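PDB 4ILO: CT398 from Chlamydia trachomatis, which is of unknown function but, with its long coiled-coil hairpin and zinc ribbon, may bind DNA or RNA. Local coordinates for residues A[38-46]-A[138-146]; A[185-193]-A[227-235]. One frame throughout, in Å; residues are numbered along the deposited sequence.

Interaction 1: residues A[38-46]-A[138-146]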
ATOM      1  N   ILE A  38       3.239   4.758   0.328  1.00 36.97           N
ATOM      2  CA  ILE A  38       3.200   6.091  -0.270  1.00 30.00           C
ATOM      3  C   ILE A  38       2.126   6.158  -1.355  1.00 33.61           C
ATOM      4  O   ILE A  38       1.290   7.072  -1.354  1.00 32.26           O
ATOM      5  CB  ILE A  38       4.598   6.488  -0.781  1.00 33.24           C
ATOM      6  CG1 ILE A  38       5.552   6.630   0.402  1.00 42.34           C
ATOM      7  CG2 ILE A  38       4.561   7.825  -1.465  1.00 31.82           C
ATOM      8  CD1 ILE A  38       7.006   6.879   0.002  1.00 48.10           C
ATOM      9  N   GLN A  39       2.100   5.166  -2.266  1.00 26.06           N
ATOM     10  CA  GLN A  39       1.027   5.084  -3.265  1.00 31.02           C
ATOM     11  C   GLN A  39      -0.352   5.115  -2.604  1.00 33.69           C
ATOM     12  O   GLN A  39      -1.263   5.792  -3.079  1.00 32.85           O
ATOM     13  CB  GLN A  39       1.165   3.821  -4.118  1.00 20.99           C
ATOM     14  N   ALA A  40      -0.523   4.376  -1.511  1.00 35.75           N
ATOM     15  CA  ALA A  40      -1.826   4.298  -0.863  1.00 32.14           C
ATOM     16  C   ALA A  40      -2.224   5.629  -0.215  1.00 31.95           C
ATOM     17  O   ALA A  40      -3.413   5.946  -0.125  1.00 27.93           O
ATOM     18  CB  ALA A  40      -1.810   3.151   0.157  1.00 21.24           C
ATOM     19  N   LEU A  41      -1.266   6.416   0.262  1.00 28.43           N
ATOM     20  CA  LEU A  41      -1.630   7.714   0.796  1.00 25.38           C
ATOM     21  C   LEU A  41      -2.140   8.619  -0.319  1.00 30.59           C
ATOM     22  O   LEU A  41      -3.124   9.356  -0.134  1.00 29.44           O
ATOM     23  CB  LEU A  41      -0.442   8.330   1.547  1.00 28.98           C
ATOM     24  CG  LEU A  41      -0.665   9.708   2.197  1.00 37.77           C
ATOM     25  CD1 LEU A  41      -1.406   9.606   3.513  1.00 47.70           C
ATOM     26  CD2 LEU A  41       0.666  10.414   2.428  1.00 48.15           C
ATOM     27  N   LYS A  42      -1.511   8.549  -1.500  1.00 29.01           N
ATOM     28  CA  LYS A  42      -1.996   9.326  -2.639  1.00 31.86           C
ATOM     29  C   LYS A  42      -3.326   8.788  -3.126  1.00 36.80           C
ATOM     30  O   LYS A  42      -4.226   9.561  -3.455  1.00 31.74           O
ATOM     31  CB  LYS A  42      -1.009   9.306  -3.801  1.00 28.04           C
ATOM     32  CG  LYS A  42       0.361   9.915  -3.469  1.00 33.62           C
ATOM     33  CD  LYS A  42       1.249  10.103  -4.696  1.00 45.87           C
ATOM     34  CE  LYS A  42       1.983   8.826  -5.106  1.00 41.82           C
ATOM     35  NZ  LYS A  42       3.043   9.175  -6.096  1.00 45.44           N
ATOM     36  N   THR A  43      -3.468   7.467  -3.204  1.00 24.32           N
ATOM     37  CA  THR A  43      -4.693   6.943  -3.770  1.00 22.76           C
ATOM     38  C   THR A  43      -5.885   7.297  -2.897  1.00 32.01           C
ATOM     39  O   THR A  43      -6.978   7.567  -3.410  1.00 34.09           O
ATOM     40  CB  THR A  43      -4.560   5.446  -3.982  1.00 31.63           C
ATOM     41  OG1 THR A  43      -3.622   5.230  -5.043  1.00 31.01           O
ATOM     42  CG2 THR A  43      -5.920   4.846  -4.348  1.00 30.79           C
ATOM     43  N   ASP A  44      -5.679   7.348  -1.583  1.00 22.54           N
ATOM     44  CA  ASP A  44      -6.745   7.772  -0.699  1.00 23.41           C
ATOM     45  C   ASP A  44      -7.144   9.217  -0.972  1.00 26.90           C
ATOM     46  O   ASP A  44      -8.336   9.573  -0.924  1.00 21.13           O
ATOM     47  CB  ASP A  44      -6.311   7.604   0.751  1.00 27.29           C
ATOM     48  CG  ASP A  44      -7.404   8.001   1.715  1.00 40.44           C
ATOM     49  OD1 ASP A  44      -8.432   7.294   1.731  1.00 45.92           O
ATOM     50  OD2 ASP A  44      -7.252   9.019   2.438  1.00 52.15           O
ATOM     51  N   ILE A  45      -6.172  10.081  -1.250  1.00 18.83           N
ATOM     52  CA  ILE A  45      -6.537  11.477  -1.476  1.00 20.80           C
ATOM     53  C   ILE A  45      -7.241  11.621  -2.818  1.00 26.65           C
ATOM     54  O   ILE A  45      -8.159  12.427  -2.961  1.00 25.56           O
ATOM     55  CB  ILE A  45      -5.337  12.425  -1.351  1.00 23.28           C
ATOM     56  CG1 ILE A  45      -4.734  12.360   0.043  1.00 25.52           C
ATOM     57  CG2 ILE A  45      -5.785  13.838  -1.600  1.00 31.54           C
ATOM     58  CD1 ILE A  45      -3.363  12.999   0.113  1.00 23.60           C
ATOM     59  N   ARG A  46      -6.817  10.854  -3.822  1.00 25.80           N
ATOM     60  CA  ARG A  46      -7.483  10.911  -5.121  1.00 24.17           C
ATOM     61  C   ARG A  46      -8.925  10.465  -5.011  1.00 25.31           C
ATOM     62  O   ARG A  46      -9.809  11.029  -5.675  1.00 30.22           O
ATOM     63  CB  ARG A  46      -6.730  10.041  -6.138  1.00 21.59           C
ATOM     64  CG  ARG A  46      -5.519  10.732  -6.758  1.00 28.51           C
ATOM     65  CD  ARG A  46      -4.520   9.718  -7.394  1.00 44.47           C
ATOM     66  NE  ARG A  46      -3.181  10.300  -7.572  1.00 48.49           N
ATOM     67  CZ  ARG A  46      -2.041   9.599  -7.654  1.00 49.62           C
ATOM     68  NH1 ARG A  46      -2.046   8.264  -7.586  1.00 44.78           N
ATOM     69  NH2 ARG A  46      -0.880  10.236  -7.820  1.00 53.04           N
ATOM     70  N   THR A 138       1.333  16.336  -1.228  1.00 25.91           N
ATOM     71  CA  THR A 138       1.776  14.987  -0.920  1.00 25.70           C
ATOM     72  C   THR A 138       2.654  14.443  -2.048  1.00 34.18           C
ATOM     73  O   THR A 138       3.770  13.972  -1.805  1.00 40.76           O
ATOM     74  CB  THR A 138       0.544  14.107  -0.688  1.00 29.01           C
ATOM     75  OG1 THR A 138      -0.198  14.600   0.441  1.00 31.84           O
ATOM     76  CG2 THR A 138       0.928  12.649  -0.449  1.00 33.94           C
ATOM     77  N   GLU A 139       2.176  14.535  -3.295  1.00 36.40           N
ATOM     78  CA  GLU A 139       2.989  14.156  -4.450  1.00 36.25           C
ATOM     79  C   GLU A 139       4.331  14.877  -4.440  1.00 38.23           C
ATOM     80  O   GLU A 139       5.387  14.263  -4.610  1.00 44.66           O
ATOM     81  CB  GLU A 139       2.238  14.469  -5.744  1.00 34.32           C
ATOM     82  CG  GLU A 139       1.000  13.601  -5.955  1.00 42.60           C
ATOM     83  CD  GLU A 139       0.297  13.874  -7.291  1.00 55.57           C
ATOM     84  OE1 GLU A 139      -0.226  12.906  -7.886  1.00 64.09           O
ATOM     85  OE2 GLU A 139       0.262  15.049  -7.742  1.00 54.55           O
ATOM     86  N   ASN A 140       4.310  16.189  -4.243  1.00 33.82           N
ATOM     87  CA  ASN A 140       5.561  16.936  -4.237  1.00 29.39           C
ATOM     88  C   ASN A 140       6.492  16.445  -3.127  1.00 29.43           C
ATOM     89  O   ASN A 140       7.672  16.211  -3.368  1.00 24.13           O
ATOM     90  CB  ASN A 140       5.281  18.438  -4.126  1.00 31.27           C
ATOM     91  CG  ASN A 140       6.556  19.278  -4.208  1.00 50.33           C
ATOM     92  OD1 ASN A 140       6.937  19.769  -5.286  1.00 55.24           O
ATOM     93  ND2 ASN A 140       7.226  19.447  -3.064  1.00 51.51           N
ATOM     94  N   SER A 141       5.984  16.294  -1.896  1.00 26.79           N
ATOM     95  CA  SER A 141       6.846  15.912  -0.787  1.00 28.32           C
ATOM     96  C   SER A 141       7.396  14.512  -0.951  1.00 32.55           C
ATOM     97  O   SER A 141       8.334  14.141  -0.239  1.00 35.91           O
ATOM     98  CB  SER A 141       6.085  15.949   0.535  1.00 38.25           C
ATOM     99  OG  SER A 141       6.044  17.271   1.032  1.00 57.27           O
ATOM    100  N   SER A 142       6.837  13.725  -1.861  1.00 30.52           N
ATOM    101  CA  SER A 142       7.143  12.313  -1.891  1.00 34.70           C
ATOM    102  C   SER A 142       7.879  11.873  -3.139  1.00 29.72           C
ATOM    103  O   SER A 142       8.426  10.772  -3.147  1.00 27.62           O
ATOM    104  CB  SER A 142       5.844  11.496  -1.768  1.00 36.20           C
ATOM    105  OG  SER A 142       5.175  11.417  -3.015  1.00 43.99           O
ATOM    106  N   SER A 143       7.899  12.672  -4.204  1.00 21.62           N
ATOM    107  CA  SER A 143       8.438  12.130  -5.443  1.00 22.43           C
ATOM    108  C   SER A 143       9.931  11.839  -5.316  1.00 26.09           C
ATOM    109  O   SER A 143      10.430  10.843  -5.866  1.00 24.56           O
ATOM    110  CB  SER A 143       8.149  13.084  -6.605  1.00 27.23           C
ATOM    111  OG  SER A 143       8.855  14.279  -6.419  1.00 33.49           O
ATOM    112  N   ALA A 144      10.670  12.694  -4.604  1.00 25.57           N
ATOM    113  CA  ALA A 144      12.102  12.450  -4.449  1.00 31.26           C
ATOM    114  C   ALA A 144      12.351  11.208  -3.616  1.00 25.35           C
ATOM    115  O   ALA A 144      13.340  10.486  -3.819  1.00 35.29           O
ATOM    116  CB  ALA A 144      12.770  13.657  -3.783  1.00 37.20           C
ATOM    117  N   ILE A 145      11.465  10.948  -2.667  1.00 32.04           N
ATOM    118  CA  ILE A 145      11.626   9.783  -1.814  1.00 30.13           C
ATOM    119  C   ILE A 145      11.343   8.524  -2.613  1.00 30.45           C
ATOM    120  O   ILE A 145      12.103   7.552  -2.553  1.00 28.32           O
ATOM    121  CB  ILE A 145      10.723   9.954  -0.575  1.00 37.30           C
ATOM    122  CG1 ILE A 145      11.328  11.074   0.278  1.00 45.38           C
ATOM    123  CG2 ILE A 145      10.616   8.664   0.228  1.00 36.86           C
ATOM    124  CD1 ILE A 145      10.385  11.777   1.177  1.00 43.71           C
ATOM    125  N   GLU A 146      10.289   8.552  -3.437  1.00 31.05           N
ATOM    126  CA  GLU A 146       9.938   7.365  -4.201  1.00 31.27           C
ATOM    127  C   GLU A 146      11.027   7.013  -5.178  1.00 24.98           C
ATOM    128  O   GLU A 146      11.317   5.829  -5.388  1.00 25.38           O
ATOM    129  CB  GLU A 146       8.658   7.579  -4.988  1.00 34.99           C
ATOM    130  CG  GLU A 146       7.417   7.757  -4.148  1.00 38.98           C
ATOM    131  CD  GLU A 146       6.245   8.249  -4.997  1.00 48.05           C
ATOM    132  OE1 GLU A 146       5.567   9.209  -4.572  1.00 52.04           O
ATOM    133  OE2 GLU A 146       6.033   7.688  -6.101  1.00 50.88           O
TER

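Interaction 2: residues A[185-193]-A[227-235]. With ZN (zinc ion), chain C; EDO (1,2-ethanediol), chain D.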
ATOM      1  N   LEU A 185      17.872 -27.424   5.213  1.00 21.96           N
ATOM      2  CA  LEU A 185      18.060 -26.733   6.492  1.00 23.56           C
ATOM      3  C   LEU A 185      17.854 -25.225   6.336  1.00 28.34           C
ATOM      4  O   LEU A 185      17.154 -24.597   7.144  1.00 25.98           O
ATOM      5  CB  LEU A 185      19.470 -27.027   7.045  1.00 20.99           C
ATOM      6  CG  LEU A 185      19.673 -28.416   7.673  1.00 22.18           C
ATOM      7  CD1 LEU A 185      21.090 -28.561   8.144  1.00 20.58           C
ATOM      8  CD2 LEU A 185      18.642 -28.644   8.850  1.00 20.76           C
ATOM      9  N   LEU A 186      18.460 -24.630   5.296  1.00 21.88           N
ATOM     10  CA  LEU A 186      18.437 -23.180   5.118  1.00 22.13           C
ATOM     11  C   LEU A 186      17.024 -22.699   4.844  1.00 22.63           C
ATOM     12  O   LEU A 186      16.573 -21.690   5.398  1.00 25.09           O
ATOM     13  CB  LEU A 186      19.316 -22.804   3.930  1.00 22.61           C
ATOM     14  CG  LEU A 186      19.441 -21.315   3.594  1.00 26.58           C
ATOM     15  CD1 LEU A 186      20.361 -20.663   4.569  1.00 22.76           C
ATOM     16  CD2 LEU A 186      19.915 -21.083   2.165  1.00 23.89           C
ATOM     17  N   ASN A 187      16.320 -23.405   3.966  1.00 28.38           N
ATOM     18  CA  ASN A 187      14.927 -23.070   3.711  1.00 35.49           C
ATOM     19  C   ASN A 187      14.104 -23.148   4.984  1.00 24.73           C
ATOM     20  O   ASN A 187      13.184 -22.355   5.176  1.00 25.54           O
ATOM     21  CB  ASN A 187      14.387 -23.984   2.609  1.00 37.28           C
ATOM     22  CG  ASN A 187      14.838 -23.529   1.228  1.00 47.25           C
ATOM     23  OD1 ASN A 187      15.032 -22.325   0.998  1.00 58.33           O
ATOM     24  ND2 ASN A 187      15.012 -24.473   0.310  1.00 46.55           N
ATOM     25  N   ASN A 188      14.463 -24.048   5.893  1.00 30.86           N
ATOM     26  CA  ASN A 188      13.718 -24.199   7.140  1.00 34.56           C
ATOM     27  C   ASN A 188      14.040 -23.068   8.138  1.00 38.41           C
ATOM     28  O   ASN A 188      13.125 -22.475   8.721  1.00 37.06           O
ATOM     29  CB  ASN A 188      13.965 -25.635   7.653  1.00 40.85           C
ATOM     30  CG  ASN A 188      13.634 -25.837   9.131  1.00 60.30           C
ATOM     31  OD1 ASN A 188      12.891 -25.055   9.742  1.00 67.14           O
ATOM     32  ND2 ASN A 188      14.182 -26.927   9.716  1.00 55.95           N
ATOM     33  N   LYS A 189      15.318 -22.702   8.306  1.00 30.28           N
ATOM     34  CA  LYS A 189      15.741 -21.805   9.380  1.00 27.03           C
ATOM     35  C   LYS A 189      15.978 -20.378   8.927  1.00 22.37           C
ATOM     36  O   LYS A 189      15.886 -19.458   9.745  1.00 22.51           O
ATOM     37  CB  LYS A 189      17.060 -22.294   9.992  1.00 30.50           C
ATOM     38  CG  LYS A 189      17.141 -23.775  10.310  1.00 32.50           C
ATOM     39  CD  LYS A 189      16.332 -24.092  11.535  1.00 33.18           C
ATOM     40  CE  LYS A 189      16.804 -25.385  12.137  1.00 28.39           C
ATOM     41  NZ  LYS A 189      15.990 -25.663  13.321  1.00 39.34           N
ATOM     42  N   LYS A 190      16.357 -20.166   7.667  1.00 25.32           N
ATOM     43  CA  LYS A 190      16.576 -18.815   7.136  1.00 25.84           C
ATOM     44  C   LYS A 190      17.744 -18.104   7.819  1.00 24.76           C
ATOM     45  O   LYS A 190      17.758 -16.877   7.941  1.00 27.45           O
ATOM     46  CB  LYS A 190      15.286 -17.965   7.196  1.00 29.99           C
ATOM     47  CG  LYS A 190      14.481 -17.910   5.871  1.00 38.84           C
ATOM     48  CD  LYS A 190      13.562 -19.113   5.675  1.00 51.96           C
ATOM     49  CE  LYS A 190      12.831 -19.077   4.324  1.00 60.77           C
ATOM     50  NZ  LYS A 190      13.739 -19.276   3.143  1.00 62.57           N
ATOM     51  N   ASP A 191      18.750 -18.852   8.250  1.00 23.31           N
ATOM     52  CA  ASP A 191      19.967 -18.275   8.811  1.00 22.83           C
ATOM     53  C   ASP A 191      21.046 -19.361   8.740  1.00 21.99           C
ATOM     54  O   ASP A 191      20.851 -20.398   8.093  1.00 22.92           O
ATOM     55  CB  ASP A 191      19.727 -17.672  10.206  1.00 22.37           C
ATOM     56  CG  ASP A 191      19.413 -18.726  11.269  1.00 42.33           C
ATOM     57  OD1 ASP A 191      19.540 -19.936  10.984  1.00 37.91           O
ATOM     58  OD2 ASP A 191      19.041 -18.355  12.404  1.00 33.75           O
ATOM     59  N   ARG A 192      22.187 -19.135   9.383  1.00 22.17           N
ATOM     60  CA  ARG A 192      23.316 -20.045   9.166  1.00 23.89           C
ATOM     61  C   ARG A 192      22.963 -21.418   9.698  1.00 21.55           C
ATOM     62  O   ARG A 192      22.593 -21.566  10.869  1.00 21.39           O
ATOM     63  CB  ARG A 192      24.601 -19.521   9.796  1.00 23.69           C
ATOM     64  CG  ARG A 192      25.207 -18.413   8.940  1.00 26.20           C
ATOM     65  CD  ARG A 192      26.504 -17.771   9.509  1.00 24.57           C
ATOM     66  NE  ARG A 192      26.908 -16.627   8.681  1.00 25.53           N
ATOM     67  CZ  ARG A 192      26.381 -15.394   8.765  1.00 28.36           C
ATOM     68  NH1 ARG A 192      25.443 -15.084   9.660  1.00 25.24           N
ATOM     69  NH2 ARG A 192      26.817 -14.435   7.961  1.00 28.81           N
ATOM     70  N   VAL A 193      23.067 -22.418   8.828  1.00 21.39           N
ATOM     71  CA  VAL A 193      22.732 -23.789   9.188  1.00 20.97           C
ATOM     72  C   VAL A 193      23.958 -24.739   9.213  1.00 21.57           C
ATOM     73  O   VAL A 193      23.840 -25.887   9.692  1.00 23.39           O
ATOM     74  CB  VAL A 193      21.622 -24.314   8.268  1.00 20.88           C
ATOM     75  CG1 VAL A 193      20.313 -23.466   8.494  1.00 21.34           C
ATOM     76  CG2 VAL A 193      22.063 -24.226   6.817  1.00 21.27           C
ATOM     77  N   GLU A 227      21.975 -32.293  17.935  1.00 28.78           N
ATOM     78  CA  GLU A 227      20.922 -33.170  18.439  1.00 33.00           C
ATOM     79  C   GLU A 227      19.642 -32.410  18.783  1.00 40.42           C
ATOM     80  O   GLU A 227      18.591 -33.045  18.958  1.00 39.75           O
ATOM     81  CB  GLU A 227      21.431 -33.934  19.659  1.00 33.25           C
ATOM     82  CG  GLU A 227      22.511 -34.967  19.324  1.00 35.88           C
ATOM     83  CD  GLU A 227      22.747 -35.936  20.465  1.00 39.62           C
ATOM     84  OE1 GLU A 227      22.096 -37.001  20.461  1.00 48.24           O
ATOM     85  OE2 GLU A 227      23.563 -35.631  21.369  1.00 37.93           O
ATOM     86  N   HIS A 228      19.692 -31.077  18.847  1.00 26.45           N
ATOM     87  CA  HIS A 228      18.511 -30.279  19.194  1.00 28.89           C
ATOM     88  C   HIS A 228      17.947 -29.455  18.054  1.00 27.82           C
ATOM     89  O   HIS A 228      16.725 -29.410  17.887  1.00 32.22           O
ATOM     90  CB  HIS A 228      18.828 -29.406  20.413  1.00 30.83           C
ATOM     91  CG  HIS A 228      19.416 -30.217  21.531  1.00 44.54           C
ATOM     92  ND1 HIS A 228      18.657 -30.733  22.561  1.00 47.27           N
ATOM     93  CD2 HIS A 228      20.672 -30.689  21.720  1.00 38.94           C
ATOM     94  CE1 HIS A 228      19.428 -31.447  23.361  1.00 39.85           C
ATOM     95  NE2 HIS A 228      20.656 -31.431  22.877  1.00 40.97           N
ATOM     96  N   CYS A 229      18.779 -28.813  17.236  1.00 22.16           N
ATOM     97  CA  CYS A 229      18.249 -28.010  16.146  1.00 27.83           C
ATOM     98  C   CYS A 229      18.458 -28.633  14.779  1.00 21.08           C
ATOM     99  O   CYS A 229      17.898 -28.132  13.808  1.00 20.99           O
ATOM    100  CB  CYS A 229      18.834 -26.587  16.166  1.00 28.49           C
ATOM    101  SG  CYS A 229      20.599 -26.411  15.637  1.00 21.13           S
ATOM    102  N   SER A 230      19.263 -29.685  14.664  1.00 23.12           N
ATOM    103  CA  SER A 230      19.498 -30.432  13.414  1.00 26.85           C
ATOM    104  C   SER A 230      20.448 -29.721  12.445  1.00 28.20           C
ATOM    105  O   SER A 230      20.706 -30.283  11.338  1.00 24.48           O
ATOM    106  CB  SER A 230      18.206 -30.768  12.637  1.00 34.12           C
ATOM    107  OG  SER A 230      17.346 -31.631  13.377  1.00 36.54           O
ATOM    108  N   ARG A 231      20.972 -28.542  12.779  1.00 20.36           N
ATOM    109  CA  ARG A 231      21.980 -27.917  11.945  1.00 20.32           C
ATOM    110  C   ARG A 231      23.234 -28.791  11.855  1.00 20.43           C
ATOM    111  O   ARG A 231      23.511 -29.609  12.736  1.00 20.54           O
ATOM    112  CB  ARG A 231      22.384 -26.577  12.538  1.00 20.49           C
ATOM    113  CG  ARG A 231      21.252 -25.519  12.500  1.00 20.51           C
ATOM    114  CD  ARG A 231      21.780 -24.190  12.986  1.00 22.15           C
ATOM    115  NE  ARG A 231      20.885 -23.078  12.647  1.00 20.89           N
ATOM    116  CZ  ARG A 231      19.793 -22.767  13.334  1.00 24.08           C
ATOM    117  NH1 ARG A 231      19.425 -23.493  14.378  1.00 21.10           N
ATOM    118  NH2 ARG A 231      19.050 -21.730  12.953  1.00 21.22           N
ATOM    119  N   ILE A 232      24.010 -28.578  10.790  1.00 24.99           N
ATOM    120  CA  ILE A 232      25.303 -29.260  10.603  1.00 30.63           C
ATOM    121  C   ILE A 232      26.357 -28.584  11.476  1.00 27.82           C
ATOM    122  O   ILE A 232      26.556 -27.367  11.386  1.00 22.18           O
ATOM    123  CB  ILE A 232      25.729 -29.199   9.125  1.00 21.21           C
ATOM    124  CG1 ILE A 232      24.765 -30.010   8.264  1.00 21.71           C
ATOM    125  CG2 ILE A 232      27.189 -29.679   8.963  1.00 21.76           C
ATOM    126  CD1 ILE A 232      24.710 -29.577   6.819  1.00 21.38           C
ATOM    127  N   LEU A 233      27.058 -29.370  12.299  1.00 21.55           N
ATOM    128  CA  LEU A 233      28.096 -28.839  13.177  1.00 22.20           C
ATOM    129  C   LEU A 233      29.481 -29.178  12.623  1.00 36.42           C
ATOM    130  O   LEU A 233      29.705 -30.245  12.029  1.00 22.87           O
ATOM    131  CB  LEU A 233      27.991 -29.443  14.586  1.00 22.40           C
ATOM    132  CG  LEU A 233      26.853 -29.095  15.553  1.00 22.17           C
ATOM    133  CD1 LEU A 233      26.837 -30.061  16.714  1.00 22.53           C
ATOM    134  CD2 LEU A 233      26.989 -27.633  16.095  1.00 22.57           C
ATOM    135  N   TYR A 234      30.432 -28.281  12.870  1.00 29.82           N
ATOM    136  CA  TYR A 234      31.800 -28.504  12.433  1.00 30.99           C
ATOM    137  C   TYR A 234      32.742 -27.867  13.446  1.00 31.67           C
ATOM    138  O   TYR A 234      32.332 -27.079  14.299  1.00 36.05           O
ATOM    139  CB  TYR A 234      32.045 -27.962  11.022  1.00 24.78           C
ATOM    140  CG  TYR A 234      32.154 -26.442  10.962  1.00 26.67           C
ATOM    141  CD1 TYR A 234      31.019 -25.651  10.761  1.00 24.46           C
ATOM    142  CD2 TYR A 234      33.388 -25.795  11.091  1.00 26.51           C
ATOM    143  CE1 TYR A 234      31.090 -24.244  10.688  1.00 26.69           C
ATOM    144  CE2 TYR A 234      33.479 -24.374  11.012  1.00 27.04           C
ATOM    145  CZ  TYR A 234      32.323 -23.614  10.818  1.00 27.30           C
ATOM    146  OH  TYR A 234      32.382 -22.241  10.752  1.00 27.26           O
ATOM    147  N   TRP A 235      34.016 -28.222  13.332  1.00 34.26           N
ATOM    148  CA  TRP A 235      35.046 -27.855  14.293  1.00 43.30           C
ATOM    149  C   TRP A 235      35.992 -26.841  13.658  1.00 47.48           C
ATOM    150  O   TRP A 235      36.563 -27.114  12.592  1.00 43.76           O
ATOM    151  CB  TRP A 235      35.822 -29.111  14.675  1.00 51.58           C
ATOM    152  CG  TRP A 235      36.911 -28.872  15.653  1.00 55.77           C
ATOM    153  CD1 TRP A 235      38.261 -28.912  15.418  1.00 55.80           C
ATOM    154  CD2 TRP A 235      36.750 -28.562  17.035  1.00 56.00           C
ATOM    155  NE1 TRP A 235      38.946 -28.634  16.574  1.00 54.90           N
ATOM    156  CE2 TRP A 235      38.044 -28.420  17.584  1.00 53.79           C
ATOM    157  CE3 TRP A 235      35.634 -28.383  17.868  1.00 58.53           C
ATOM    158  CZ2 TRP A 235      38.255 -28.102  18.926  1.00 57.69           C
ATOM    159  CZ3 TRP A 235      35.843 -28.068  19.206  1.00 61.58           C
ATOM    160  CH2 TRP A 235      37.146 -27.929  19.719  1.00 62.50           C
TER
HETATM  161 ZN    ZN C 301      21.738 -26.589  17.620  1.00 12.55          ZN
HETATM  162  C1  EDO D 302      31.683 -32.898  11.277  1.00 31.80           C
HETATM  163  O1  EDO D 302      33.016 -32.383  11.200  1.00 29.47           O
HETATM  164  C2  EDO D 302      30.920 -32.339  10.089  1.00 27.40           C
HETATM  165  O2  EDO D 302      29.530 -32.453  10.399  1.00 23.16           O

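Interaction 1: residues A[38-46]-A[138-146]
Lys42 leaves its helix with CG anti to the carbonyl carbon (chi1 -61°) and then bends at chi3 (-82°), a course that brings NZ to the carboxylate of Glu146, whose chain runs extended to meet it from the opposite direction. The setting is an antiparallel coiled-coil hairpin: the axes of 38-46 and 138-146 run at 161° and come no closer than 10.6 Å, a wide spacing bridged by side chains. Lys42 acts as a knob in a hole formed by Thr138, Glu139, Ser142 and Glu146, its CD lying against Glu139 CG. Its NZ forms a salt bridge with Glu146 OE1 at 2.9 Å on the syn side and bonds OE2 weakly. Ser142 OG also donates to Glu146 OE1, at 2.7 Å, so two donors grip one oxygen, while OE2 pairs with Arg150. Ile38 lays CG2 on Ser142 CB and crosses Ile145 at about a right angle; Leu41 CD2 touches Thr138 CG2 at 3.7 Å. Ile45 CD1 meets, tip to tip, Thr138 OG1, which is hydrogen-bonded to Ser134 O. Lys42 CB covers one face of the Arg46 guanidinium, and Arg46 NH2 makes a second salt bridge, 2.7 Å to Glu139 OE1, in the guanidinium plane and on the oxygen's anti lone pair.

Interaction 2: residues A[185-193]-A[227-235]
This is a largely polar contact, centred on a salt bridge, between the end of helix 176-189, with the turn that follows it, and the last zinc-binding turn of the C4-type zinc ribbon, just where the chain enters strand 232-234. Arg231 is its centre. Extended from CG to NE, its side chain carries the guanidinium to the turn, its edge toward Asp191 and Arg192: NH2 forms the salt bridge with Asp191 OD1 at 2.7 Å on the syn lone pair, and NE donates to Arg192 O at 2.9 Å, somewhat tilted from the guanidinium plane. Lys189 spreads its CD over one face of the same group, 3.7 Å above the plane, and its bend at chi2 (-75°) helps to bring NZ to Cys229 O, 3.2 Å away on a lone pair. Alongside, Ile232 N bonds Val193 O at 2.9 Å, while Leu185 CD1 rests on Ile232 CG1. Cys229 SG binds zinc at 2.3 Å, with Cys202, Cys205 and Cys226 completing the site, and also accepts from Arg231 NH1 at 3.4 Å and from Arg231 N. Arg231 thus stands in the second shell of the zinc while gripping the turn after the helix; its positive charge would be expected to offset part of the negative charge on the zinc-bound thiolate.

In the fold
The two contacts lie in series along the chain, their centres about 43 Å apart and their nearest atoms about 26 Å, and they share no secondary-structure element. Interaction 1 joins helices 2-86 and 90-171 within the hairpin; interaction 2 ties helix 176-189 and its following turn to the zinc ribbon. Both are partly buried and of similar size, at 406 and 390 Å². Between two helices, whose backbone groups bond within each helix, interaction 1 works entirely through side chains, with salt bridges beside aliphatic contacts. Where the helix has ended, interaction 2 adds backbone carbonyls as acceptors; a single buried arginine makes two of its four crossing hydrogen bonds and also bonds a metal-bound sulfur of its own segment.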